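Local coordinates for 8-demethyl-8-aminoriboflavin-5'-phosphate synthase (PDB 5MLD), which replaces the C-8 methyl group of riboflavin-5'-phosphate (FMN) by an amino group, with glutamate as donor, during biosynthesis of the antibiotic roseoflavin, at residues A162-P167 against F183-L188; R18-G23 against G173-K178; G133-A138 against G166-G171. All blocks are in the same frame, centred on the assembly; numbering follows the deposited sequence.

From the N terminus, the chain enters the cluster at residues 18-23, where helix 20-34 begins; interaction 2 joins this start to residues 173-178 and closes a loop of about 150 residues that includes most of the central sheet. Interaction 3 lies wholly within that loop, bringing the loop after strand 125-132 (133-138) against the loop after strand 161-164 (166-171). Interaction 1 crosses interaction 2: it opens at 162-167, before interaction 2 closes, and ends at 183-188, the first turns of helix 183-205. It shares Gly166 and Pro167 with interaction 3. Together they tie the segment leading to helix 183-205 to the flavin-binding end of the sheet.

Interaction 1 of 3, residues A162-P167 against F183-L188; sequences AYWLGP and FHTNKL
Tyr163, Thr185 and Leu188 carry most of the contact between strand 161-164 and the first turns of helix 183-205, the packing of a helix on a sheet strand in this flavodoxin-like fold. The axes of strand segment 162-164 and helix segment 183-188 run nearly antiparallel, at 159°, and approach to 7.1 Å. Ala162 and Trp164 bond through their backbones to strand 125-132 and, for Trp164, also to Gly133 just after it, whereas the carbonyl of Tyr163 faces the helix. There the hydroxyl of Thr185 donates to it, with OG1 2.7 Å from Tyr163 O. OG1 approaches at a C=O...OG1 angle of 132°, somewhat tilted from the carbonyl plane. The same OG1 lies near the plane of the Trp164 indole, at its edge, 3.5 Å from Trp164 CD1.

One turn along the helix, Leu188 spans two strand residues: its CB meets Ala162 CB at 3.7 Å, while its CD1 lies obliquely against the Tyr163 ring, 3.5 Å from CE1. Tyr163 starts from a CB that points away from the helix. With CG lodged between backbone N and carbonyl carbon (chi1 61°), its ring nevertheless comes back to reach Leu188, and His139 packs edge-to-face with it. Its hydroxyl is held in part by Glu135 OE2 of the second subunit, which places this tyrosine at a subunit interface. Toward His184 it acts through a water rather than directly. That water donates to Tyr163 OH at 2.8 Å and sits in the plane of the imidazole, 2.9 Å from His184 NE2.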
loop_
_atom_site.group_PDB
_atom_site.type_symbol
_atom_site.label_atom_id
_atom_site.label_comp_id
_atom_site.label_asym_id
_atom_site.label_seq_id
_atom_site.Cartn_x
_atom_site.Cartn_y
_atom_site.Cartn_z
ATOM N N ALA A 162 -0.853 -1.756 17.304
ATOM C CA ALA A 162 0.250 -2.442 17.966
ATOM C C ALA A 162 0.542 -3.756 17.250
ATOM O O ALA A 162 -0.372 -4.408 16.745
ATOM C CB ALA A 162 -0.075 -2.721 19.431
ATOM N N TYR A 163 1.817 -4.158 17.224
ATOM C CA TYR A 163 2.200 -5.254 16.342
ATOM C C TYR A 163 3.495 -5.888 16.829
ATOM O O TYR A 163 4.243 -5.301 17.617
ATOM C CB TYR A 163 2.345 -4.760 14.889
ATOM C CG TYR A 163 3.402 -3.699 14.751
ATOM C CD1 TYR A 163 3.095 -2.366 14.938
ATOM C CD2 TYR A 163 4.721 -4.032 14.462
ATOM C CE1 TYR A 163 4.052 -1.399 14.846
ATOM C CE2 TYR A 163 5.696 -3.058 14.355
ATOM C CZ TYR A 163 5.351 -1.739 14.563
ATOM O OH TYR A 163 6.288 -0.742 14.482
ATOM N N TRP A 164 3.747 -7.104 16.335
ATOM C CA TRP A 164 5.028 -7.772 16.482
ATOM C C TRP A 164 5.505 -8.224 15.106
ATOM O O TRP A 164 4.716 -8.708 14.299
ATOM C CB TRP A 164 4.936 -8.991 17.421
ATOM C CG TRP A 164 6.281 -9.654 17.674
ATOM C CD1 TRP A 164 7.143 -9.381 18.694
ATOM C CD2 TRP A 164 6.891 -10.692 16.896
ATOM N NE1 TRP A 164 8.259 -10.171 18.600
ATOM C CE2 TRP A 164 8.126 -11.002 17.510
ATOM C CE3 TRP A 164 6.508 -11.401 15.750
ATOM C CZ2 TRP A 164 8.995 -11.982 17.007
ATOM C CZ3 TRP A 164 7.370 -12.379 15.245
ATOM C CH2 TRP A 164 8.600 -12.663 15.874
ATOM N N LEU A 165 6.792 -8.048 14.855
ATOM C CA LEU A 165 7.467 -8.565 13.674
ATOM C C LEU A 165 8.860 -9.001 14.089
ATOM O O LEU A 165 9.483 -8.370 14.947
ATOM C CB LEU A 165 7.614 -7.507 12.552
ATOM C CG LEU A 165 6.365 -6.779 12.057
ATOM C CD1 LEU A 165 6.884 -5.655 11.170
ATOM C CD2 LEU A 165 5.427 -7.713 11.327
ATOM N N GLY A 166 9.357 -10.070 13.468
ATOM C CA GLY A 166 10.770 -10.367 13.546
ATOM C C GLY A 166 11.582 -9.644 12.469
ATOM O O GLY A 166 11.072 -8.783 11.739
ATOM N N PRO A 167 12.874 -9.957 12.373
ATOM C CA PRO A 167 13.704 -9.363 11.318
ATOM C C PRO A 167 13.349 -9.929 9.947
ATOM O O PRO A 167 12.615 -10.899 9.824
ATOM C CB PRO A 167 15.120 -9.763 11.735
ATOM C CG PRO A 167 14.918 -11.100 12.369
ATOM C CD PRO A 167 13.594 -11.015 13.113
ATOM N N PHE A 183 9.754 -5.580 24.109
ATOM C CA PHE A 183 9.466 -4.287 24.729
ATOM C C PHE A 183 8.630 -3.410 23.813
ATOM O O PHE A 183 7.624 -2.829 24.235
ATOM C CB PHE A 183 10.781 -3.572 25.091
ATOM C CG PHE A 183 10.605 -2.128 25.511
ATOM C CD1 PHE A 183 10.054 -1.816 26.749
ATOM C CD2 PHE A 183 10.989 -1.090 24.672
ATOM C CE1 PHE A 183 9.875 -0.480 27.143
ATOM C CE2 PHE A 183 10.829 0.250 25.059
ATOM C CZ PHE A 183 10.271 0.550 26.306
ATOM N N HIS A 184 9.039 -3.295 22.549
ATOM C CA HIS A 184 8.368 -2.361 21.656
ATOM C C HIS A 184 6.908 -2.755 21.457
ATOM O O HIS A 184 6.013 -1.903 21.549
ATOM C CB HIS A 184 9.123 -2.295 20.326
ATOM C CG HIS A 184 8.642 -1.214 19.409
ATOM N ND1 HIS A 184 9.072 0.092 19.505
ATOM C CD2 HIS A 184 7.769 -1.248 18.372
ATOM C CE1 HIS A 184 8.499 0.814 18.557
ATOM N NE2 HIS A 184 7.701 0.025 17.859
ATOM N N THR A 185 6.643 -4.051 21.248
ATOM C CA THR A 185 5.263 -4.520 21.117
ATOM C C THR A 185 4.484 -4.273 22.402
ATOM O O THR A 185 3.343 -3.797 22.371
ATOM C CB THR A 185 5.235 -6.004 20.758
ATOM O OG1 THR A 185 5.900 -6.190 19.503
ATOM C CG2 THR A 185 3.802 -6.520 20.635
ATOM N N ASN A 186 5.086 -4.593 23.543
ATOM C CA ASN A 186 4.352 -4.454 24.794
ATOM C C ASN A 186 4.015 -2.998 25.073
ATOM O O ASN A 186 2.920 -2.687 25.566
ATOM C CB ASN A 186 5.146 -5.068 25.939
ATOM C CG ASN A 186 4.951 -6.571 26.025
ATOM O OD1 ASN A 186 3.878 -7.086 25.678
ATOM N ND2 ASN A 186 5.979 -7.283 26.486
ATOM N N LYS A 187 4.907 -2.083 24.717
ATOM C CA LYS A 187 4.573 -0.683 24.956
ATOM C C LYS A 187 3.533 -0.197 23.951
ATOM O O LYS A 187 2.618 0.543 24.324
ATOM C CB LYS A 187 5.837 0.188 24.957
ATOM C CG LYS A 187 6.171 0.976 23.703
ATOM C CD LYS A 187 7.481 1.749 23.910
ATOM C CE LYS A 187 8.046 2.302 22.615
ATOM N NZ LYS A 187 9.433 2.823 22.813
ATOM N N LEU A 188 3.597 -0.659 22.688
ATOM C CA LEU A 188 2.560 -0.265 21.732
ATOM C C LEU A 188 1.175 -0.771 22.150
ATOM O O LEU A 188 0.175 -0.062 21.985
ATOM C CB LEU A 188 2.902 -0.767 20.325
ATOM C CG LEU A 188 4.111 -0.087 19.659
ATOM C CD1 LEU A 188 4.151 -0.465 18.189
ATOM C CD2 LEU A 188 4.099 1.438 19.804
HETATM O O HOH W 1 6.935 1.706 15.680
#

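Interaction 2 of 3, residues R18-G23 against G173-K178; sequences RSQTQG and GYIEGK. With 8DP (8-demethyl-8-aminoriboflavin-5'-phosphate), chain I.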
loop_
_atom_site.group_PDB
_atom_site.type_symbol
_atom_site.label_atom_id
_atom_site.label_comp_id
_atom_site.label_asym_id
_atom_site.label_seq_id
_atom_site.Cartn_x
_atom_site.Cartn_y
_atom_site.Cartn_z
ATOM N N ARG A 18 -2.993 -23.240 18.333
ATOM C CA ARG A 18 -2.313 -22.111 18.948
ATOM C C ARG A 18 -2.042 -21.028 17.911
ATOM O O ARG A 18 -1.499 -21.303 16.840
ATOM C CB ARG A 18 -1.015 -22.585 19.599
ATOM C CG ARG A 18 -0.410 -21.543 20.525
ATOM C CD ARG A 18 0.732 -22.131 21.350
ATOM N NE ARG A 18 1.528 -23.108 20.599
ATOM C CZ ARG A 18 2.740 -23.539 20.965
ATOM N NH1 ARG A 18 3.310 -23.065 22.065
ATOM N NH2 ARG A 18 3.386 -24.442 20.228
ATOM N N SER A 19 -2.421 -19.793 18.233
ATOM C CA SER A 19 -2.289 -18.651 17.335
ATOM C C SER A 19 -1.228 -17.688 17.859
ATOM O O SER A 19 -1.254 -17.318 19.041
ATOM C CB SER A 19 -3.649 -17.938 17.181
ATOM O OG SER A 19 -3.525 -16.568 16.800
ATOM N N GLN A 20 -0.299 -17.288 16.975
ATOM C CA GLN A 20 0.693 -16.264 17.320
ATOM C C GLN A 20 0.005 -14.958 17.718
ATOM O O GLN A 20 0.377 -14.322 18.713
ATOM C CB GLN A 20 1.651 -16.013 16.136
ATOM C CG GLN A 20 2.229 -17.261 15.426
ATOM C CD GLN A 20 3.169 -18.071 16.296
ATOM O OE1 GLN A 20 4.134 -17.541 16.857
ATOM N NE2 GLN A 20 2.884 -19.372 16.423
ATOM N N THR A 21 -0.985 -14.539 16.927
ATOM C CA THR A 21 -1.664 -13.266 17.148
ATOM C C THR A 21 -2.362 -13.245 18.497
ATOM O O THR A 21 -2.444 -12.189 19.143
ATOM C CB THR A 21 -2.695 -13.017 16.042
ATOM O OG1 THR A 21 -2.084 -13.217 14.769
ATOM C CG2 THR A 21 -3.214 -11.590 16.104
ATOM N N GLN A 22 -2.863 -14.404 18.935
ATOM C CA GLN A 22 -3.557 -14.496 20.215
ATOM C C GLN A 22 -2.686 -14.007 21.365
ATOM O O GLN A 22 -3.211 -13.538 22.382
ATOM C CB GLN A 22 -4.007 -15.945 20.447
ATOM C CG GLN A 22 -4.859 -16.147 21.707
ATOM C CD GLN A 22 -6.208 -15.456 21.603
ATOM O OE1 GLN A 22 -6.768 -15.329 20.517
ATOM N NE2 GLN A 22 -6.733 -15.001 22.738
ATOM N N GLY A 23 -1.355 -14.116 21.233
ATOM C CA GLY A 23 -0.474 -13.588 22.262
ATOM C C GLY A 23 -0.652 -12.097 22.489
ATOM O O GLY A 23 -0.648 -11.633 23.628
ATOM N N GLY A 173 7.701 -17.062 14.387
ATOM C CA GLY A 173 6.715 -16.093 14.818
ATOM C C GLY A 173 6.848 -15.656 16.265
ATOM O O GLY A 173 7.849 -15.904 16.940
ATOM N N TYR A 174 5.774 -15.022 16.740
ATOM C CA TYR A 174 5.734 -14.396 18.060
ATOM C C TYR A 174 6.115 -15.361 19.178
ATOM O O TYR A 174 6.801 -14.974 20.130
ATOM C CB TYR A 174 4.325 -13.864 18.266
ATOM C CG TYR A 174 3.986 -13.168 19.566
ATOM C CD1 TYR A 174 4.086 -11.779 19.680
ATOM C CD2 TYR A 174 3.462 -13.880 20.639
ATOM C CE1 TYR A 174 3.725 -11.129 20.860
ATOM C CE2 TYR A 174 3.103 -13.239 21.824
ATOM C CZ TYR A 174 3.237 -11.858 21.921
ATOM O OH TYR A 174 2.869 -11.204 23.095
ATOM N N ILE A 175 5.687 -16.622 19.080
ATOM C CA ILE A 175 5.884 -17.569 20.184
ATOM C C ILE A 175 7.357 -17.941 20.319
ATOM O O ILE A 175 7.994 -17.659 21.344
ATOM C CB ILE A 175 4.992 -18.809 20.004
ATOM C CG1 ILE A 175 3.529 -18.414 20.214
ATOM C CG2 ILE A 175 5.388 -19.913 20.991
ATOM C CD1 ILE A 175 2.529 -19.503 19.867
ATOM N N GLU A 176 7.931 -18.562 19.282
ATOM C CA GLU A 176 9.350 -18.900 19.342
ATOM C C GLU A 176 10.233 -17.669 19.412
ATOM O O GLU A 176 11.341 -17.735 19.964
ATOM C CB GLU A 176 9.759 -19.745 18.133
ATOM C CG GLU A 176 9.614 -21.225 18.359
ATOM C CD GLU A 176 10.074 -22.040 17.161
ATOM O OE1 GLU A 176 10.420 -21.432 16.125
ATOM O OE2 GLU A 176 10.112 -23.286 17.273
ATOM N N GLY A 177 9.778 -16.546 18.849
ATOM C CA GLY A 177 10.531 -15.315 18.856
ATOM C C GLY A 177 10.456 -14.538 20.151
ATOM O O GLY A 177 11.076 -13.478 20.270
ATOM N N LYS A 178 9.701 -15.064 21.120
ATOM C CA LYS A 178 9.587 -14.512 22.481
ATOM C C LYS A 178 8.950 -13.126 22.473
ATOM O O LYS A 178 9.330 -12.238 23.243
ATOM C CB LYS A 178 10.943 -14.485 23.201
ATOM C CG LYS A 178 11.526 -15.884 23.450
ATOM C CD LYS A 178 12.898 -15.835 24.120
ATOM C CE LYS A 178 13.441 -17.248 24.355
ATOM N NZ LYS A 178 14.869 -17.253 24.811
HETATM C C4 8DP I . 2.405 -14.803 9.374
HETATM C C5 8DP I . 3.583 -15.169 8.463
HETATM C C8 8DP I . 1.337 -17.324 5.551
HETATM N N3 8DP I . 2.618 -13.479 4.612
HETATM C C2 8DP I . 1.757 -15.660 11.721
HETATM N N2 8DP I . 0.860 -18.657 5.818
HETATM N N1 8DP I . 3.265 -14.591 7.090
HETATM C C6 8DP I . 2.522 -15.292 6.198
HETATM O O6 8DP I . 2.323 -17.153 10.004
HETATM N N4 8DP I . 4.412 -12.617 7.654
HETATM C C12 8DP I . 2.218 -14.736 4.936
HETATM C C13 8DP I . 3.674 -13.336 6.771
HETATM C C14 8DP I . 3.342 -12.779 5.529
HETATM C C15 8DP I . 3.793 -11.481 5.254
HETATM C C16 8DP I . 4.813 -11.399 7.352
HETATM C C1 8DP I . 0.661 -16.571 12.284
HETATM C C3 8DP I . 1.734 -15.904 10.212
HETATM C C7 8DP I . 2.101 -16.613 6.499
HETATM C C9 8DP I . 1.034 -16.735 4.288
HETATM O O1 8DP I . -2.343 -16.045 14.688
HETATM P P1 8DP I . -1.500 -16.828 13.658
HETATM O O2 8DP I . -0.811 -18.044 14.369
HETATM O O3 8DP I . -2.344 -17.304 12.483
HETATM O O4 8DP I . -0.323 -15.858 13.127
HETATM O O5 8DP I . 1.490 -14.357 12.106
HETATM O O7 8DP I . 1.956 -13.645 9.464
HETATM C C10 8DP I . 0.222 -17.486 3.255
HETATM C C11 8DP I . 1.465 -15.464 4.003
HETATM O O8 8DP I . 3.491 -10.858 4.043
HETATM N N5 8DP I . 4.511 -10.823 6.173
HETATM O O9 8DP I . 5.573 -10.622 8.263
HETATM O O HOH W 2 6.445 -19.161 16.987
#
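Gln20 turns its side-chain oxygen onto the backbone of the opposing turn, where OE1 is shared by a peptide N-H and a water. Ile175 N donates to Gln20 OE1 at 2.9 Å in a nearly straight bond (171°). Tyr174 N is almost as near, but its angle is too poor for a hydrogen bond. Water 2 donates to Gln20 OE1 at 2.8 Å and accepts from Glu176 N, so that one amide oxygen reaches two successive nitrogens of the type I turn Ile175-Lys178, Ile175 N directly and Glu176 N through the water. A bend at chi2 (-67°) folds the glutamine back to this position. Ile175 lies across it at about a right angle, with CD1 3.5 Å from Gln20 NE2. The same methyl meets the aliphatic part of Arg18, 3.5 Å from CD, and Phe243 of the third subunit packs on all three side chains.

Gln20 also works at its other end: its backbone N donates to phosphate oxygen O2 of 8DP at 2.8 Å, while Ser19 OG, Thr21 N and Thr21 OG1 all donate to O1. The phosphate thus sits at the N terminus of helix 20-34, whose N-cap is Ser19. Farther along this helix, Tyr174 CE2 comes within 3.6 Å of Gly23 CA. The tyrosine side chain lies between helix 20-34, where it touches Leu24 and Lys27, and the sheet, touching Cys132 of strand 125-132 and meeting Trp164 of strand 161-164 edge-to-face.

Interaction 3 of 3, residues G133-A138 against G166-G171; sequences GNEDGA and GPAGTG. With 8DP (8-demethyl-8-aminoriboflavin-5'-phosphate), chain I.
Glu135 begins its path against the 166-171 loop at CB, 3.3 Å from Pro167 O. A chi1 of 59° sets CG over the backbone between its N and C, and the rest of the chain then extends past Gly169. CG lies 3.4 Å from Gly169 O, and CD remains close to the same oxygen. At the tip, OE2 accepts from Gly169 N at 2.9 Å and has Tyr163 OH of the second subunit as a further partner. The glycine N-H comes from above the carboxylate plane, about 47° out of it. The other oxygen, OE1, is hydrogen-bonded to Tyr240 OH of the third subunit, which brings a residue of the FMN site from another chain to this carboxylate.

The backbone of 133-138 is the loop that follows strand 125-132 and, in this flavodoxin-like fold, grips the pyrimidine end of the flavin. Glu135 N and Asp136 N both donate to 8DP O9, each at 2.7 Å, and 8DP N5 in turn donates to Asp136 O at 2.8 Å. Behind this loop, Gly166 N makes a weak hydrogen bond to Asn134 O at 3.0 Å, and Glu135 CA directs a C-H toward Gly166 O. Asn134 extends the contact to the far end of the 166-171 loop: its ND2 donates to Thr170 O at 2.9 Å from above the carbonyl plane, 37° out of it, while its CG packs on the ribityl carbon C5 of 8DP at 3.5 Å.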
loop_
_atom_site.group_PDB
_atom_site.type_symbol
_atom_site.label_atom_id
_atom_site.label_comp_id
_atom_site.label_asym_id
_atom_site.label_seq_id
_atom_site.Cartn_x
_atom_site.Cartn_y
_atom_site.Cartn_z
ATOM N N GLY A 133 3.185 -10.493 12.326
ATOM C CA GLY A 133 3.767 -11.043 11.122
ATOM C C GLY A 133 5.115 -11.657 11.452
ATOM O O GLY A 133 5.693 -11.385 12.504
ATOM N N ASN A 134 5.627 -12.474 10.532
ATOM C CA ASN A 134 6.968 -12.991 10.791
ATOM C C ASN A 134 8.054 -11.951 10.546
ATOM O O ASN A 134 9.134 -12.042 11.158
ATOM C CB ASN A 134 7.241 -14.241 9.935
ATOM C CG ASN A 134 6.508 -15.464 10.452
ATOM O OD1 ASN A 134 5.799 -15.398 11.469
ATOM N ND2 ASN A 134 6.666 -16.590 9.761
ATOM N N GLU A 135 7.804 -10.970 9.665
ATOM C CA GLU A 135 8.870 -10.046 9.292
ATOM C C GLU A 135 8.417 -8.671 8.813
ATOM O O GLU A 135 9.159 -7.710 9.002
ATOM C CB GLU A 135 9.755 -10.659 8.194
ATOM C CG GLU A 135 9.003 -11.010 6.929
ATOM C CD GLU A 135 9.850 -10.972 5.663
ATOM O OE1 GLU A 135 9.289 -11.263 4.587
ATOM O OE2 GLU A 135 11.058 -10.639 5.725
ATOM N N ASP A 136 7.262 -8.542 8.153
ATOM C CA ASP A 136 7.037 -7.295 7.422
ATOM C C ASP A 136 5.564 -7.112 7.071
ATOM O O ASP A 136 4.880 -8.078 6.732
ATOM C CB ASP A 136 7.894 -7.296 6.149
ATOM C CG ASP A 136 7.792 -6.021 5.371
ATOM O OD1 ASP A 136 8.046 -4.939 5.942
ATOM O OD2 ASP A 136 7.463 -6.104 4.175
ATOM N N GLY A 137 5.095 -5.859 7.129
ATOM C CA GLY A 137 3.769 -5.537 6.615
ATOM C C GLY A 137 2.867 -4.783 7.580
ATOM O O GLY A 137 1.745 -4.414 7.218
ATOM N N ALA A 138 3.353 -4.542 8.800
ATOM C CA ALA A 138 2.489 -4.008 9.853
ATOM C C ALA A 138 1.925 -2.635 9.480
ATOM O O ALA A 138 0.710 -2.416 9.538
ATOM C CB ALA A 138 3.256 -3.942 11.172
ATOM N N GLY A 166 9.357 -10.070 13.468
ATOM C CA GLY A 166 10.770 -10.367 13.546
ATOM C C GLY A 166 11.582 -9.644 12.469
ATOM O O GLY A 166 11.072 -8.783 11.739
ATOM N N PRO A 167 12.874 -9.957 12.373
ATOM C CA PRO A 167 13.704 -9.363 11.318
ATOM C C PRO A 167 13.349 -9.929 9.947
ATOM O O PRO A 167 12.615 -10.899 9.824
ATOM C CB PRO A 167 15.120 -9.763 11.735
ATOM C CG PRO A 167 14.918 -11.100 12.369
ATOM C CD PRO A 167 13.594 -11.015 13.113
ATOM N N ALA A 168 13.907 -9.306 8.902
ATOM C CA ALA A 168 13.814 -9.854 7.551
ATOM C C ALA A 168 14.108 -11.349 7.584
ATOM O O ALA A 168 15.136 -11.778 8.118
ATOM C CB ALA A 168 14.803 -9.137 6.621
ATOM N N GLY A 169 13.184 -12.144 7.068
ATOM C CA GLY A 169 13.356 -13.582 7.122
ATOM C C GLY A 169 12.029 -14.308 7.010
ATOM O O GLY A 169 10.995 -13.717 6.715
ATOM N N THR A 170 12.094 -15.617 7.266
ATOM C CA THR A 170 10.950 -16.503 7.123
ATOM C C THR A 170 10.214 -16.722 8.430
ATOM O O THR A 170 9.164 -17.372 8.427
ATOM C CB THR A 170 11.400 -17.871 6.626
ATOM O OG1 THR A 170 12.271 -18.427 7.606
ATOM C CG2 THR A 170 12.119 -17.754 5.279
ATOM N N GLY A 171 10.766 -16.242 9.536
ATOM C CA GLY A 171 10.280 -16.597 10.858
ATOM C C GLY A 171 11.436 -16.867 11.799
ATOM O O GLY A 171 12.604 -16.637 11.455
HETATM C C4 8DP I . 2.405 -14.803 9.374
HETATM C C5 8DP I . 3.583 -15.169 8.463
HETATM C C8 8DP I . 1.337 -17.324 5.551
HETATM N N3 8DP I . 2.618 -13.479 4.612
HETATM C C2 8DP I . 1.757 -15.660 11.721
HETATM N N2 8DP I . 0.860 -18.657 5.818
HETATM N N1 8DP I . 3.265 -14.591 7.090
HETATM C C6 8DP I . 2.522 -15.292 6.198
HETATM O O6 8DP I . 2.323 -17.153 10.004
HETATM N N4 8DP I . 4.412 -12.617 7.654
HETATM C C12 8DP I . 2.218 -14.736 4.936
HETATM C C13 8DP I . 3.674 -13.336 6.771
HETATM C C14 8DP I . 3.342 -12.779 5.529
HETATM C C15 8DP I . 3.793 -11.481 5.254
HETATM C C16 8DP I . 4.813 -11.399 7.352
HETATM C C1 8DP I . 0.661 -16.571 12.284
HETATM C C3 8DP I . 1.734 -15.904 10.212
HETATM C C7 8DP I . 2.101 -16.613 6.499
HETATM C C9 8DP I . 1.034 -16.735 4.288
HETATM O O1 8DP I . -2.343 -16.045 14.688
HETATM P P1 8DP I . -1.500 -16.828 13.658
HETATM O O2 8DP I . -0.811 -18.044 14.369
HETATM O O3 8DP I . -2.344 -17.304 12.483
HETATM O O4 8DP I . -0.323 -15.858 13.127
HETATM O O5 8DP I . 1.490 -14.357 12.106
HETATM O O7 8DP I . 1.956 -13.645 9.464
HETATM C C10 8DP I . 0.222 -17.486 3.255
HETATM C C11 8DP I . 1.465 -15.464 4.003
HETATM O O8 8DP I . 3.491 -10.858 4.043
HETATM N N5 8DP I . 4.511 -10.823 6.173
HETATM O O9 8DP I . 5.573 -10.622 8.263
#